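Local coordinates for protein kinase A regulatory subunit, putative (Trypanosoma cruzi, PDB 6FTF) that probably restrains the catalytic subunit of a cAMP-independent protein kinase A and binds the nucleoside analogue 7-cyano-7-deazainosine at two sites, at residues L45-N50 / A178-S183; K38-N43 / L83-S88; Q22-E27 / A58-R63; K174-D179 / F264-G269. One frame throughout, in Å; residues are numbered along the deposited sequence. Where two conformers were deposited one is given.

Interaction 1. Residues L45-N50 / A178-S183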
loop_
_atom_site.group_PDB
_atom_site.type_symbol
_atom_site.label_atom_id
_atom_site.label_comp_id
_atom_site.label_asym_id
_atom_site.label_seq_id
_atom_site.Cartn_x
_atom_site.Cartn_y
_atom_site.Cartn_z
ATOM N N LEU A 45 -3.459 5.144 -3.506
ATOM C CA LEU A 45 -4.653 5.688 -4.146
ATOM C C LEU A 45 -4.836 5.189 -5.566
ATOM O O LEU A 45 -5.937 5.318 -6.109
ATOM C CB LEU A 45 -4.584 7.212 -4.183
ATOM C CG LEU A 45 -4.629 7.904 -2.827
ATOM C CD1 LEU A 45 -4.291 9.374 -2.960
ATOM C CD2 LEU A 45 -5.985 7.730 -2.157
ATOM N N PHE A 46 -3.795 4.628 -6.173
ATOM C CA PHE A 46 -3.821 4.188 -7.566
ATOM C C PHE A 46 -3.695 2.676 -7.695
ATOM O O PHE A 46 -3.473 2.171 -8.796
ATOM C CB PHE A 46 -2.717 4.907 -8.346
ATOM C CG PHE A 46 -2.721 6.396 -8.136
ATOM C CD1 PHE A 46 -3.500 7.234 -8.905
ATOM C CD2 PHE A 46 -1.978 6.944 -7.121
ATOM C CE1 PHE A 46 -3.509 8.596 -8.671
ATOM C CE2 PHE A 46 -1.983 8.304 -6.880
ATOM C CZ PHE A 46 -2.750 9.123 -7.648
ATOM N N SER A 47 -3.892 1.949 -6.594
ATOM C CA SER A 47 -3.529 0.541 -6.501
ATOM C C SER A 47 -4.161 -0.320 -7.583
ATOM O O SER A 47 -3.541 -1.296 -8.027
ATOM C CB SER A 47 -3.948 -0.033 -5.150
ATOM O OG SER A 47 -3.239 0.569 -4.098
ATOM N N PHE A 48 -5.416 -0.065 -7.936
ATOM C CA PHE A 48 -6.146 -0.955 -8.828
ATOM C C PHE A 48 -6.331 -0.384 -10.231
ATOM O O PHE A 48 -7.123 -0.914 -11.011
ATOM C CB PHE A 48 -7.427 -1.468 -8.144
ATOM C CG PHE A 48 -7.111 -2.289 -6.917
ATOM C CD1 PHE A 48 -6.680 -3.607 -7.049
ATOM C CD2 PHE A 48 -7.111 -1.717 -5.648
ATOM C CE1 PHE A 48 -6.298 -4.344 -5.954
ATOM C CE2 PHE A 48 -6.738 -2.451 -4.544
ATOM C CZ PHE A 48 -6.330 -3.772 -4.688
ATOM N N LEU A 49 -5.571 0.639 -10.595
ATOM C CA LEU A 49 -5.535 1.107 -11.973
ATOM C C LEU A 49 -4.577 0.258 -12.794
ATOM O O LEU A 49 -3.491 -0.100 -12.341
ATOM C CB LEU A 49 -5.065 2.558 -12.019
ATOM C CG LEU A 49 -5.989 3.594 -11.386
ATOM C CD1 LEU A 49 -5.476 4.986 -11.723
ATOM C CD2 LEU A 49 -7.430 3.439 -11.821
ATOM N N ASN A 50 -4.960 -0.003 -14.033
ATOM C CA ASN A 50 -4.078 -0.714 -14.946
ATOM C C ASN A 50 -3.044 0.237 -15.552
ATOM O O ASN A 50 -3.071 1.452 -15.341
ATOM C CB ASN A 50 -4.888 -1.461 -16.013
ATOM C CG ASN A 50 -5.692 -0.536 -16.920
ATOM O OD1 ASN A 50 -5.266 0.561 -17.273
ATOM N ND2 ASN A 50 -6.855 -1.013 -17.354
ATOM N N ALA A 178 -6.287 -0.358 3.652
ATOM C CA ALA A 178 -7.467 -0.865 2.956
ATOM C C ALA A 178 -7.460 -0.472 1.482
ATOM O O ALA A 178 -7.921 -1.244 0.622
ATOM C CB ALA A 178 -8.745 -0.350 3.614
ATOM N N ASP A 179 -6.977 0.741 1.167
ATOM C CA ASP A 179 -6.927 1.221 -0.216
ATOM C C ASP A 179 -6.161 0.272 -1.131
ATOM O O ASP A 179 -6.384 0.277 -2.340
ATOM C CB ASP A 179 -6.223 2.586 -0.265
ATOM C CG ASP A 179 -7.080 3.751 0.201
ATOM O OD1 ASP A 179 -8.317 3.720 0.004
ATOM O OD2 ASP A 179 -6.495 4.720 0.746
ATOM N N ALA A 180 -5.223 -0.496 -0.588
ATOM C CA ALA A 180 -4.330 -1.358 -1.358
ATOM C C ALA A 180 -4.702 -2.833 -1.267
ATOM O O ALA A 180 -3.991 -3.668 -1.840
ATOM C CB ALA A 180 -2.878 -1.152 -0.913
ATOM N N LEU A 181 -5.799 -3.191 -0.598
ATOM C CA LEU A 181 -6.152 -4.592 -0.395
ATOM C C LEU A 181 -7.180 -5.068 -1.407
ATOM O O LEU A 181 -8.079 -4.331 -1.820
ATOM C CB LEU A 181 -6.718 -4.822 1.005
ATOM C CG LEU A 181 -5.754 -4.614 2.165
ATOM C CD1 LEU A 181 -6.499 -4.757 3.477
ATOM C CD2 LEU A 181 -4.598 -5.572 2.115
ATOM N N SER A 182 -7.046 -6.337 -1.774
ATOM C CA SER A 182 -8.080 -7.081 -2.469
ATOM C C SER A 182 -8.252 -8.402 -1.746
ATOM O O SER A 182 -7.515 -8.708 -0.816
ATOM C CB SER A 182 -7.740 -7.287 -3.953
ATOM O OG SER A 182 -6.586 -8.087 -4.099
ATOM N N SER A 183 -9.266 -9.157 -2.120
ATOM C CA SER A 183 -9.566 -10.406 -1.432
ATOM C C SER A 183 -9.286 -11.599 -2.341
ATOM O O SER A 183 -9.463 -11.527 -3.557
ATOM C CB SER A 183 -11.021 -10.442 -0.970
ATOM O OG SER A 183 -11.246 -9.425 -0.000
#

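Interaction 2. Residues K38-N43 / L83-S88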
loop_
_atom_site.group_PDB
_atom_site.type_symbol
_atom_site.label_atom_id
_atom_site.label_comp_id
_atom_site.label_asym_id
_atom_site.label_seq_id
_atom_site.Cartn_x
_atom_site.Cartn_y
_atom_site.Cartn_z
ATOM N N LYS A 38 6.172 5.766 -11.549
ATOM C CA LYS A 38 6.707 5.086 -10.378
ATOM C C LYS A 38 6.079 5.620 -9.096
ATOM O O LYS A 38 5.719 4.841 -8.202
ATOM C CB LYS A 38 8.224 5.210 -10.348
ATOM C CG LYS A 38 8.885 4.348 -9.278
ATOM C CD LYS A 38 10.403 4.449 -9.349
ATOM C CE LYS A 38 10.907 4.208 -10.769
ATOM N NZ LYS A 38 10.542 2.860 -11.293
ATOM N N LEU A 39 5.901 6.937 -8.990
ATOM C CA LEU A 39 5.210 7.467 -7.822
ATOM C C LEU A 39 3.801 6.892 -7.727
ATOM O O LEU A 39 3.351 6.492 -6.646
ATOM C CB LEU A 39 5.132 8.992 -7.881
ATOM C CG LEU A 39 6.461 9.753 -7.775
ATOM C CD1 LEU A 39 6.238 11.227 -8.056
ATOM C CD2 LEU A 39 7.088 9.583 -6.412
ATOM N N LEU A 40 3.084 6.856 -8.840
ATOM C CA LEU A 40 1.703 6.400 -8.804
ATOM C C LEU A 40 1.598 4.922 -8.463
ATOM O O LEU A 40 0.690 4.519 -7.723
ATOM C CB LEU A 40 1.041 6.671 -10.144
ATOM C CG LEU A 40 0.961 8.119 -10.601
ATOM C CD1 LEU A 40 0.251 8.093 -11.930
ATOM C CD2 LEU A 40 0.251 8.971 -9.561
ATOM N N THR A 41 2.488 4.091 -9.001
ATOM C CA THR A 41 2.363 2.657 -8.773
ATOM C C THR A 41 2.760 2.241 -7.365
ATOM O O THR A 41 2.481 1.096 -6.973
ATOM C CB THR A 41 3.138 1.842 -9.804
ATOM O OG1 THR A 41 4.517 2.163 -9.721
ATOM C CG2 THR A 41 2.625 2.089 -11.226
ATOM N N HIS A 42 3.390 3.116 -6.593
ATOM C CA HIS A 42 3.685 2.812 -5.202
ATOM C C HIS A 42 2.774 3.536 -4.229
ATOM O O HIS A 42 2.903 3.337 -3.022
ATOM C CB HIS A 42 5.154 3.124 -4.891
ATOM C CG HIS A 42 6.096 2.200 -5.587
ATOM N ND1 HIS A 42 6.453 2.357 -6.909
ATOM C CD2 HIS A 42 6.710 1.070 -5.165
ATOM C CE1 HIS A 42 7.268 1.379 -7.263
ATOM N NE2 HIS A 42 7.443 0.586 -6.222
ATOM N N ASN A 43 1.844 4.344 -4.714
ATOM C CA ASN A 43 0.925 5.079 -3.859
ATOM C C ASN A 43 -0.431 4.394 -3.857
ATOM O O ASN A 43 -0.997 4.116 -4.916
ATOM C CB ASN A 43 0.796 6.527 -4.338
ATOM C CG ASN A 43 -0.084 7.347 -3.433
ATOM O OD1 ASN A 43 -1.295 7.144 -3.383
ATOM N ND2 ASN A 43 0.505 8.292 -2.713
ATOM N N LEU A 83 -5.157 17.084 -6.002
ATOM C CA LEU A 83 -4.418 15.998 -5.366
ATOM C C LEU A 83 -2.937 16.197 -5.658
ATOM O O LEU A 83 -2.551 16.350 -6.816
ATOM C CB LEU A 83 -4.870 14.665 -5.941
ATOM C CG LEU A 83 -4.196 13.417 -5.375
ATOM C CD1 LEU A 83 -4.570 13.192 -3.932
ATOM C CD2 LEU A 83 -4.575 12.197 -6.221
ATOM N N TYR A 84 -2.113 16.203 -4.625
ATOM C CA TYR A 84 -0.674 16.398 -4.763
ATOM C C TYR A 84 0.019 15.096 -4.401
ATOM O O TYR A 84 -0.232 14.549 -3.327
ATOM C CB TYR A 84 -0.177 17.466 -3.786
ATOM C CG TYR A 84 -0.713 18.831 -4.059
ATOM C CD1 TYR A 84 -1.988 19.188 -3.684
ATOM C CD2 TYR A 84 0.055 19.763 -4.744
ATOM C CE1 TYR A 84 -2.474 20.464 -3.963
ATOM C CE2 TYR A 84 -0.409 21.011 -5.031
ATOM C CZ TYR A 84 -1.672 21.353 -4.654
ATOM O OH TYR A 84 -2.119 22.623 -4.964
ATOM N N ILE A 85 0.873 14.592 -5.280
ATOM C CA ILE A 85 1.717 13.435 -5.002
ATOM C C ILE A 85 3.142 13.964 -4.879
ATOM O O ILE A 85 3.656 14.636 -5.786
ATOM C CB ILE A 85 1.611 12.356 -6.092
ATOM C CG1 ILE A 85 0.147 11.960 -6.347
ATOM C CG2 ILE A 85 2.437 11.120 -5.677
ATOM C CD1 ILE A 85 -0.597 11.434 -5.131
ATOM N N ILE A 86 3.771 13.715 -3.749
ATOM C CA ILE A 86 5.067 14.311 -3.441
ATOM C C ILE A 86 6.183 13.547 -4.143
ATOM O O ILE A 86 6.369 12.344 -3.928
ATOM C CB ILE A 86 5.286 14.331 -1.925
ATOM C CG1 ILE A 86 4.222 15.186 -1.242
ATOM C CG2 ILE A 86 6.679 14.834 -1.607
ATOM C CD1 ILE A 86 4.199 15.037 0.261
ATOM N N GLN A 87 6.956 14.256 -4.970
ATOM C CA GLN A 87 8.182 13.708 -5.537
ATOM C C GLN A 87 9.315 13.728 -4.520
ATOM O O GLN A 87 10.007 12.717 -4.322
ATOM C CB GLN A 87 8.577 14.504 -6.778
ATOM C CG GLN A 87 9.929 14.110 -7.356
ATOM C CD GLN A 87 10.282 14.932 -8.573
ATOM O OE1 GLN A 87 9.479 15.087 -9.507
ATOM N NE2 GLN A 87 11.484 15.495 -8.575
ATOM N N SER A 88 9.502 14.857 -3.846
ATOM C CA SER A 88 10.528 14.966 -2.825
ATOM C C SER A 88 10.134 16.080 -1.879
ATOM O O SER A 88 9.404 17.006 -2.248
ATOM C CB SER A 88 11.908 15.202 -3.433
ATOM O OG SER A 88 11.924 16.346 -4.262
#

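Interaction 3. Residues Q22-E27 / A58-R63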
loop_
_atom_site.group_PDB
_atom_site.type_symbol
_atom_site.label_atom_id
_atom_site.label_comp_id
_atom_site.label_asym_id
_atom_site.label_seq_id
_atom_site.Cartn_x
_atom_site.Cartn_y
_atom_site.Cartn_z
ATOM N N GLN A 22 -12.492 12.427 -20.878
ATOM C CA GLN A 22 -11.123 12.469 -21.375
ATOM C C GLN A 22 -10.302 13.360 -20.448
ATOM O O GLN A 22 -10.590 14.551 -20.302
ATOM C CB GLN A 22 -11.032 12.969 -22.823
ATOM C CG GLN A 22 -9.596 12.846 -23.388
ATOM C CD GLN A 22 -9.405 13.454 -24.772
ATOM O OE1 GLN A 22 -10.231 13.274 -25.666
ATOM N NE2 GLN A 22 -8.292 14.162 -24.955
ATOM N N ALA A 23 -9.278 12.789 -19.845
ATOM C CA ALA A 23 -8.411 13.564 -18.984
ATOM C C ALA A 23 -7.584 14.548 -19.805
ATOM O O ALA A 23 -7.262 14.288 -20.971
ATOM C CB ALA A 23 -7.456 12.631 -18.257
ATOM N N PRO A 24 -7.189 15.670 -19.213
ATOM C CA PRO A 24 -6.222 16.536 -19.888
ATOM C C PRO A 24 -4.911 15.805 -20.072
ATOM O O PRO A 24 -4.585 14.880 -19.335
ATOM C CB PRO A 24 -6.074 17.723 -18.936
ATOM C CG PRO A 24 -6.496 17.236 -17.633
ATOM C CD PRO A 24 -7.511 16.151 -17.865
ATOM N N TYR A 25 -4.155 16.230 -21.077
ATOM C CA TYR A 25 -2.830 15.686 -21.325
ATOM C C TYR A 25 -1.865 16.846 -21.457
ATOM O O TYR A 25 -2.025 17.698 -22.339
ATOM C CB TYR A 25 -2.765 14.785 -22.571
ATOM C CG TYR A 25 -1.357 14.265 -22.831
ATOM C CD1 TYR A 25 -0.638 13.620 -21.827
ATOM C CD2 TYR A 25 -0.729 14.453 -24.063
ATOM C CE1 TYR A 25 0.659 13.164 -22.040
ATOM C CE2 TYR A 25 0.569 13.989 -24.287
ATOM C CZ TYR A 25 1.258 13.346 -23.266
ATOM O OH TYR A 25 2.556 12.893 -23.456
ATOM N N PHE A 26 -0.887 16.887 -20.574
ATOM C CA PHE A 26 0.213 17.833 -20.650
ATOM C C PHE A 26 1.426 17.015 -21.042
ATOM O O PHE A 26 1.836 16.115 -20.307
ATOM C CB PHE A 26 0.417 18.519 -19.302
ATOM C CG PHE A 26 -0.799 19.247 -18.818
ATOM C CD1 PHE A 26 -1.076 20.525 -19.271
ATOM C CD2 PHE A 26 -1.674 18.655 -17.930
ATOM C CE1 PHE A 26 -2.194 21.197 -18.839
ATOM C CE2 PHE A 26 -2.791 19.327 -17.496
ATOM C CZ PHE A 26 -3.052 20.599 -17.955
ATOM N N GLU A 27 1.989 17.313 -22.208
ATOM C CA GLU A 27 2.965 16.411 -22.810
ATOM C C GLU A 27 4.112 16.115 -21.851
ATOM O O GLU A 27 4.637 17.015 -21.189
ATOM C CB GLU A 27 3.507 17.002 -24.115
ATOM C CG GLU A 27 4.178 15.955 -24.989
ATOM C CD GLU A 27 5.090 16.557 -26.037
ATOM O OE1 GLU A 27 5.030 17.787 -26.248
ATOM O OE2 GLU A 27 5.876 15.797 -26.644
ATOM N N ALA A 58 -0.881 10.044 -15.131
ATOM C CA ALA A 58 0.417 10.711 -15.173
ATOM C C ALA A 58 0.432 11.838 -16.191
ATOM O O ALA A 58 0.929 12.942 -15.909
ATOM C CB ALA A 58 1.539 9.708 -15.421
ATOM N N GLY A 59 -0.112 11.593 -17.374
ATOM C CA GLY A 59 -0.174 12.623 -18.391
ATOM C C GLY A 59 -0.962 13.838 -17.967
ATOM O O GLY A 59 -0.690 14.948 -18.427
ATOM N N ALA A 60 -1.954 13.648 -17.102
ATOM C CA ALA A 60 -2.810 14.741 -16.666
ATOM C C ALA A 60 -2.190 15.573 -15.554
ATOM O O ALA A 60 -2.733 16.630 -15.219
ATOM C CB ALA A 60 -4.156 14.205 -16.164
ATOM N N MET A 61 -1.066 15.153 -15.005
ATOM C CA MET A 61 -0.488 15.844 -13.871
ATOM C C MET A 61 0.413 16.990 -14.294
ATOM O O MET A 61 0.971 17.017 -15.402
ATOM C CB MET A 61 0.265 14.846 -13.008
ATOM C CG MET A 61 -0.677 13.819 -12.400
ATOM S SD MET A 61 0.101 12.680 -11.248
ATOM C CE MET A 61 0.429 11.295 -12.138
ATOM N N GLN A 62 0.510 17.970 -13.407
ATOM C CA GLN A 62 1.371 19.125 -13.616
ATOM C C GLN A 62 2.256 19.306 -12.391
ATOM O O GLN A 62 1.868 18.981 -11.268
ATOM C CB GLN A 62 0.535 20.387 -13.799
ATOM C CG GLN A 62 -0.480 20.315 -14.930
ATOM C CD GLN A 62 -1.353 21.548 -14.969
ATOM O OE1 GLN A 62 -2.438 21.592 -14.369
ATOM N NE2 GLN A 62 -0.873 22.564 -15.646
ATOM N N ARG A 63 3.438 19.859 -12.585
ATOM C CA ARG A 63 4.394 19.973 -11.492
ATOM C C ARG A 63 4.217 21.273 -10.728
ATOM O O ARG A 63 3.996 22.327 -11.328
ATOM C CB ARG A 63 5.818 19.892 -12.025
ATOM C CG ARG A 63 6.889 19.884 -10.928
ATOM C CD ARG A 63 8.205 19.386 -11.501
ATOM N NE ARG A 63 8.634 20.240 -12.600
ATOM C CZ ARG A 63 9.373 19.865 -13.628
ATOM N NH1 ARG A 63 9.675 20.764 -14.549
ATOM N NH2 ARG A 63 9.801 18.627 -13.749
#

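Interaction 4. Residues K174-D179 / F264-G269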
loop_
_atom_site.group_PDB
_atom_site.type_symbol
_atom_site.label_atom_id
_atom_site.label_comp_id
_atom_site.label_asym_id
_atom_site.label_seq_id
_atom_site.Cartn_x
_atom_site.Cartn_y
_atom_site.Cartn_z
ATOM N N LYS A 174 -5.046 2.726 8.868
ATOM C CA LYS A 174 -5.764 1.503 8.521
ATOM C C LYS A 174 -6.491 1.646 7.190
ATOM O O LYS A 174 -6.516 0.721 6.378
ATOM C CB LYS A 174 -6.742 1.121 9.638
ATOM C CG LYS A 174 -6.056 0.680 10.931
ATOM C CD LYS A 174 -7.056 0.121 11.940
ATOM C CE LYS A 174 -6.433 -0.234 13.283
ATOM N NZ LYS A 174 -6.599 0.865 14.254
ATOM N N LEU A 175 -7.079 2.813 6.946
ATOM C CA LEU A 175 -7.769 3.041 5.679
ATOM C C LEU A 175 -6.790 3.111 4.514
ATOM O O LEU A 175 -7.120 2.670 3.405
ATOM C CB LEU A 175 -8.596 4.309 5.759
ATOM C CG LEU A 175 -9.783 4.167 6.720
ATOM C CD1 LEU A 175 -10.301 5.534 7.092
ATOM C CD2 LEU A 175 -10.890 3.298 6.128
ATOM N N GLN A 176 -5.585 3.635 4.751
ATOM C CA GLN A 176 -4.532 3.639 3.732
ATOM C C GLN A 176 -4.137 2.216 3.350
ATOM O O GLN A 176 -3.894 1.926 2.172
ATOM C CB GLN A 176 -3.343 4.442 4.265
ATOM C CG GLN A 176 -2.074 4.484 3.472
ATOM C CD GLN A 176 -1.142 5.507 4.062
ATOM O OE1 GLN A 176 -0.480 5.269 5.089
ATOM N NE2 GLN A 176 -1.139 6.667 3.475
ATOM N N LEU A 177 -4.087 1.309 4.322
ATOM C CA LEU A 177 -3.885 -0.102 4.016
ATOM C C LEU A 177 -5.062 -0.649 3.211
ATOM O O LEU A 177 -4.880 -1.350 2.209
ATOM C CB LEU A 177 -3.661 -0.871 5.320
ATOM C CG LEU A 177 -3.616 -2.381 5.187
ATOM C CD1 LEU A 177 -2.500 -2.863 4.281
ATOM C CD2 LEU A 177 -3.484 -2.991 6.556
ATOM N N ALA A 178 -6.287 -0.358 3.652
ATOM C CA ALA A 178 -7.467 -0.865 2.956
ATOM C C ALA A 178 -7.460 -0.472 1.482
ATOM O O ALA A 178 -7.921 -1.244 0.622
ATOM C CB ALA A 178 -8.745 -0.350 3.614
ATOM N N ASP A 179 -6.977 0.741 1.167
ATOM C CA ASP A 179 -6.927 1.221 -0.216
ATOM C C ASP A 179 -6.161 0.272 -1.131
ATOM O O ASP A 179 -6.384 0.277 -2.340
ATOM C CB ASP A 179 -6.223 2.586 -0.265
ATOM C CG ASP A 179 -7.080 3.751 0.201
ATOM O OD1 ASP A 179 -8.317 3.720 0.004
ATOM O OD2 ASP A 179 -6.495 4.720 0.746
ATOM N N PHE A 264 3.870 -2.108 0.112
ATOM C CA PHE A 264 4.232 -2.512 1.467
ATOM C C PHE A 264 4.793 -1.350 2.267
ATOM O O PHE A 264 4.392 -1.120 3.409
ATOM C CB PHE A 264 5.236 -3.663 1.380
ATOM C CG PHE A 264 5.762 -4.136 2.700
ATOM C CD1 PHE A 264 4.951 -4.820 3.585
ATOM C CD2 PHE A 264 7.094 -3.952 3.030
ATOM C CE1 PHE A 264 5.446 -5.282 4.790
ATOM C CE2 PHE A 264 7.594 -4.428 4.227
ATOM C CZ PHE A 264 6.763 -5.088 5.109
ATOM N N GLU A 265 5.757 -0.627 1.698
ATOM C CA GLU A 265 6.383 0.470 2.428
ATOM C C GLU A 265 5.350 1.511 2.844
ATOM O O GLU A 265 5.312 1.942 4.006
ATOM C CB GLU A 265 7.471 1.107 1.562
ATOM C CG GLU A 265 8.257 2.190 2.272
ATOM C CD GLU A 265 9.037 1.643 3.452
ATOM O OE1 GLU A 265 9.551 0.508 3.344
ATOM O OE2 GLU A 265 9.130 2.339 4.486
ATOM N N MET A 266 4.483 1.911 1.918
ATOM C CA MET A 266 3.537 2.973 2.239
ATOM C C MET A 266 2.550 2.533 3.305
ATOM O O MET A 266 2.247 3.297 4.228
ATOM C CB MET A 266 2.793 3.473 1.001
ATOM C CG MET A 266 1.742 4.535 1.343
ATOM S SD MET A 266 1.223 5.560 -0.061
ATOM C CE MET A 266 -0.291 6.155 0.627
ATOM N N CYS A 267 2.027 1.327 3.203
ATOM C CA CYS A 267 0.912 0.858 4.037
ATOM C C CYS A 267 1.381 0.326 5.380
ATOM O O CYS A 267 0.699 0.462 6.401
ATOM C CB CYS A 267 0.224 -0.320 3.354
ATOM S SG CYS A 267 -0.632 0.106 1.884
ATOM N N LEU A 268 2.499 -0.390 5.361
ATOM C CA LEU A 268 2.927 -1.129 6.536
ATOM C C LEU A 268 4.251 -0.642 7.085
ATOM O O LEU A 268 4.715 -1.171 8.100
ATOM C CB LEU A 268 2.967 -2.636 6.264
ATOM C CG LEU A 268 1.602 -3.278 6.009
ATOM C CD1 LEU A 268 1.775 -4.763 5.811
ATOM C CD2 LEU A 268 0.605 -3.006 7.140
ATOM N N GLY A 269 4.835 0.397 6.488
ATOM C CA GLY A 269 6.024 1.016 7.017
ATOM C C GLY A 269 5.965 1.235 8.515
ATOM O O GLY A 269 6.915 0.933 9.248
#

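Interaction 1. Residues L45-N50 / A178-S183
The carbonyl oxygen of Asp179 has two consecutive side chains of the 45-50 loop against it: Phe48 brings ring atom CE2 to 3.5 Å from Asp179 O, and Ser47 OG lies 3.6 Å from that same oxygen. Phe48 presents its edge, with Asp179 O near the ring plane. Ser47 OG is hydrogen-bonded to Val44 O of its own loop and meets residues 178-183 by packing alone; Ser47 OG rests 3.5 Å from Ala180 CA. With CG anti to its carbonyl carbon (chi1 -63°), the Phe48 ring reaches across to Leu181 and Ser182, where CZ stands obliquely 3.4 Å from Leu181 O and CE1 touches Ser182 CB at 3.8 Å. This loop joins helix 30-42 to helix 51-60, consistent with the 3-10 loop of the N3A motif of cyclic nucleotide-binding domains, while residues 178-183 lead from helix 171-178 into the first strand of the second such domain. Each segment holds a type I turn, Phe46 to Leu49 and Ala178 to Leu181, closed by a backbone bond between its end residues. Arg152, on helix 149-160, also packs against Phe48. On the side of Leu45, CD2 comes to 4.2 Å from Asp179 OD2, a carboxylate oxygen whose strong partner is Arg153 in a salt bridge.

Interaction 2. Residues K38-N43 / L83-S88
Leu39 leaves helix 30-42 pointing at the strand, and its CB sits 4.1 Å from Ile85 CG2; Ile85 was deposited in two conformers, and distances to its side chain belong to one of them. Beyond CB the chain is turned so that CG lies anti to the carbonyl carbon (chi1 -66°), which spreads the two methyls over the backbone of Ile86 and Gln87: CD2 settles 3.8 Å from the carbonyl oxygen Ile86 O, and CD1 lies 4.0 Å from Gln87 CA. Trp134 of the neighbouring strand also touches this leucine, and its NE1 is hydrogen-bonded to Gln87 OE1. The helix thus lies crosswise over the beta-roll of the first cyclic nucleotide-binding domain, the short axes 9.5 Å apart and 103° from each other. At Gln87, within the contact, the chain turns a corner, and Gln87 and Ser88 together face Ile132 in a classic beta bulge. Ile85 CD1 approaches the amide of Asn43 from the opposite direction, 4.1 Å from ND2. That amide is fixed at both ends, ND2 bonding Gly106 O and OD1 accepting from Leu45 N. Leu40 CD2 adds a looser touch, 4.4 Å from Ile85 CG1; Leu40 also packs on Ile54 and Val57 of helix 51-60.

Interaction 3. Residues Q22-E27 / A58-R63
Phe26 N donates a nearly straight hydrogen bond to Gly59 O, 2.9 Å long with 172° at the hydrogen, and the donor stands 30° out of the carbonyl plane. Round this bond the neighbouring residues pack closely. Phe26 turns its ring onto the side chain of Gln62, whose amide plane lies within 5° of the ring plane; this is a parallel stack in which Gln62 CG, 3.8 Å from the ring centroid, makes a CH-pi contact over the face. At the rim of the same ring, CE2 meets Ala60 O edge-on at 3.5 Å. Gly59, lacking a side chain, lets the edge of the Tyr25 ring come down on its backbone, with CD1 3.6 Å from Gly59 CA. One residue before Tyr25, Pro24 O receives a CA-H...O contact from Ala60 CA at 3.2 Å, and Pro24 CG packs on Ala60 CB.

Further out, the Tyr25 hydroxyl is bonded to Lys28 N, and Ala23 and Pro24 lean on Thr140 of helix 138-145. The extended 22-27 chain is thereby strapped over the last turn of helix 51-60, where the chain passes from that helix into strand 62-67. Phe26 O and Gly59 O, both acceptors, lie only 3.4 Å apart; Lys28 NZ bonds both and Met61 O as well, so its probable positive charge would offset these oxygens and the negative end of the helix.

Interaction 4. Residues K174-D179 / F264-G269
Leu177 and Cys267 meet where two helices of the second cyclic nucleotide-binding domain pack in roughly antiparallel fashion: helix 171-178, which leads into its first strand, and helix 264-268, which follows its last. The short axes pass 8.9 Å apart, with 145° between their directions. Packing is closest here, the CA atoms of Leu177 and Cys267 being 4.9 Å apart. Leu177 keeps CG anti to the backbone N (chi1 172°) and sends CD1 to 3.8 Å from Cys267 CB, while its other methyl, CD2, lies 4.1 Å from Leu268 CD2 where the two leucines pass at a slant. Leu160 and Leu166 also touch Leu177, and Leu259 of strand 254-260 touches Cys267 and Leu268. This half is buried and largely apolar, with Cys267 SG 3.7 Å from Gln176 O; the Cys267 side chain is one of two deposited conformers, and its distances hold for that copy.

The other half is less orderly and leads to the partly exposed Met266. Gln176 and Met266 are both extended and cross at about a right angle. Met266 too was deposited in two conformers, so the approach of its CE methyl to the Gln176 side chain is doubtful in detail. Val44, from the loop after helix 30-42, also touches Met266 and Cys267, bringing that loop onto this pair of helices. Gln176 OE1 makes no hydrogen bond to the other segment; it lies 3.5 Å from Met266 O, acceptor beside acceptor.

How the interactions relate
Interactions 1 and 4 share Ala178 and Asp179, and Ala180 CB touches Cys267 SG at 3.8 Å in the conformer given, so the turn into strand 181-186 sits directly on the helix pair. Interaction 2 joins both: Phe46 CZ packs on Leu83 CD2 at 3.8 Å, and Asn43 CA lies 3.8 Å from Met266 SD, again in one of two conformers. Together they lie where the two domains come together. Interaction 3 is more remote, its centre about 26 Å from that of interaction 4, and it meets interaction 2 through Leu40 beside Ala58 and Met61. The side chains of Leu45, Ile86 and Gln176 each lie about 7 to 8 Å from a bound 7-cyano-7-deazainosine.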